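Local coordinates for protein SusD homolog (Bacteroides thetaiotaomicron, PDB 3EHM) that probably binds mucin O-glycans at the bacterial cell surface as a SusD-like outer-membrane lipoprotein, serving glycan utilization in the human gut, at residues K393-L397 / H409-N415. Sequence-based numbering, arbitrary orientation.
Sequences KPTGL and HDLSIGN
With CG turned anti to its backbone N (chi1 -171°), Leu411 sends its isobutyl end along the ring of Pro394, where CD2 of Leu411 comes within 3.7 Å of CB of Pro394. Asn415 crosses the same proline obliquely, its CB lying 3.6 Å from Pro394 CG. Leu411 and Asn415, which meet the ring, belong to two overlapping turns, a type I turn from Asp410 to Ile413 and a type II turn from Ser412 to Asn415, with Gly414 at positive phi. Tyr279 of helix 274-282 also packs on Pro394 and Leu411.

Further along, the chains run antiparallel and Gly396 passes right over Asp410, CA to CA 4.0 Å, the point where the two backbones come nearest by their CA atoms. Next comes the one true bridge, a hydrogen-bonded pair: Leu397 N gives to His409 O at 2.9 Å, and His409 N returns to Leu397 O at 2.8 Å, the latter lying in the carbonyl plane.

The turn is tied from within. Asp410 OD1 accepts the backbone N of Ser412 at 3.0 Å, closing an Asx turn; the Ser412 hydroxyl is modelled very close to the same oxygen, too short a contact to be trusted. CB of Ser412 also lies 3.3 Å from Pro394 O. Outside the pair, Lys393 NZ turns away to a salt bridge with Asp422 and a hydrogen bond to the Thr391 carbonyl, while Thr395 OG1 is hydrogen-bonded to Asp281.

Chemically, then, this is a loop folded back on itself between helices 384-388 and 429-445: two backbone bonds fasten one end and proline packing fills the other, although the carbonyl of Thr395 is buried without a partner.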
# COMPACT_ATOMS: atom_id res chain seq x y z
N LYS A 393 15.44 -18.96 5.47
CA LYS A 393 14.58 -18.62 4.35
C LYS A 393 13.12 -18.68 4.79
O LYS A 393 12.80 -19.31 5.80
CB LYS A 393 14.81 -19.58 3.18
CG LYS A 393 16.03 -19.25 2.32
CD LYS A 393 17.32 -19.28 3.12
CE LYS A 393 18.53 -19.00 2.25
NZ LYS A 393 19.79 -19.00 3.06
N PRO A 394 12.21 -18.03 4.05
CA PRO A 394 10.80 -18.07 4.44
C PRO A 394 10.26 -19.49 4.54
O PRO A 394 10.72 -20.40 3.85
CB PRO A 394 10.11 -17.24 3.35
CG PRO A 394 11.03 -17.39 2.18
CD PRO A 394 12.39 -17.27 2.80
N THR A 395 9.28 -19.67 5.42
CA THR A 395 8.69 -20.98 5.63
C THR A 395 7.57 -21.25 4.65
O THR A 395 6.70 -20.41 4.44
CB THR A 395 8.14 -21.10 7.05
OG1 THR A 395 9.16 -20.71 7.98
CG2 THR A 395 7.71 -22.53 7.33
N GLY A 396 7.58 -22.44 4.07
CA GLY A 396 6.54 -22.80 3.13
C GLY A 396 5.34 -23.34 3.87
O GLY A 396 5.41 -23.65 5.06
N LEU A 397 4.22 -23.43 3.18
CA LEU A 397 3.00 -23.94 3.77
C LEU A 397 2.76 -25.30 3.13
O LEU A 397 2.57 -25.41 1.92
CB LEU A 397 1.84 -22.98 3.49
CG LEU A 397 0.61 -23.02 4.40
CD1 LEU A 397 1.03 -23.05 5.86
CD2 LEU A 397 -0.25 -21.80 4.11
N HIS A 409 2.34 -24.50 -0.74
CA HIS A 409 3.24 -23.73 -1.58
C HIS A 409 4.53 -23.54 -0.81
O HIS A 409 4.53 -23.01 0.30
CB HIS A 409 2.63 -22.38 -1.95
CG HIS A 409 3.50 -21.56 -2.85
ND1 HIS A 409 4.59 -20.85 -2.39
CD2 HIS A 409 3.50 -21.42 -4.20
CE1 HIS A 409 5.21 -20.29 -3.42
NE2 HIS A 409 4.57 -20.62 -4.52
N ASP A 410 5.64 -23.99 -1.38
CA ASP A 410 6.92 -23.85 -0.73
C ASP A 410 7.50 -22.48 -1.07
O ASP A 410 8.11 -22.29 -2.12
CB ASP A 410 7.89 -24.94 -1.18
CG ASP A 410 9.12 -24.99 -0.31
OD1 ASP A 410 9.40 -23.99 0.37
OD2 ASP A 410 9.82 -26.03 -0.31
N LEU A 411 7.30 -21.54 -0.16
CA LEU A 411 7.79 -20.18 -0.34
C LEU A 411 9.31 -20.06 -0.29
O LEU A 411 9.87 -19.08 -0.75
CB LEU A 411 7.17 -19.28 0.74
CG LEU A 411 7.35 -17.77 0.62
CD1 LEU A 411 6.73 -17.26 -0.68
CD2 LEU A 411 6.70 -17.09 1.82
N SER A 412 9.98 -21.08 0.26
CA SER A 412 11.44 -21.04 0.39
C SER A 412 12.20 -21.20 -0.92
O SER A 412 13.31 -20.69 -1.07
CB SER A 412 11.92 -22.11 1.36
OG SER A 412 11.75 -23.41 0.81
N ILE A 413 11.60 -21.92 -1.86
CA ILE A 413 12.22 -22.20 -3.15
C ILE A 413 12.77 -20.98 -3.88
O ILE A 413 12.02 -20.11 -4.32
CB ILE A 413 11.24 -22.92 -4.10
CG1 ILE A 413 10.79 -24.24 -3.46
CG2 ILE A 413 11.91 -23.18 -5.44
CD1 ILE A 413 9.74 -25.00 -4.26
N GLY A 414 14.10 -20.94 -4.00
CA GLY A 414 14.77 -19.84 -4.68
C GLY A 414 14.61 -18.50 -3.98
O GLY A 414 14.88 -17.46 -4.57
N ASN A 415 14.20 -18.53 -2.71
CA ASN A 415 14.00 -17.30 -1.95
C ASN A 415 15.26 -16.87 -1.23
O ASN A 415 16.24 -17.62 -1.16
CB ASN A 415 12.83 -17.49 -0.98
CG ASN A 415 11.90 -16.28 -0.94
OD1 ASN A 415 10.67 -16.41 -0.88
ND2 ASN A 415 12.48 -15.09 -0.98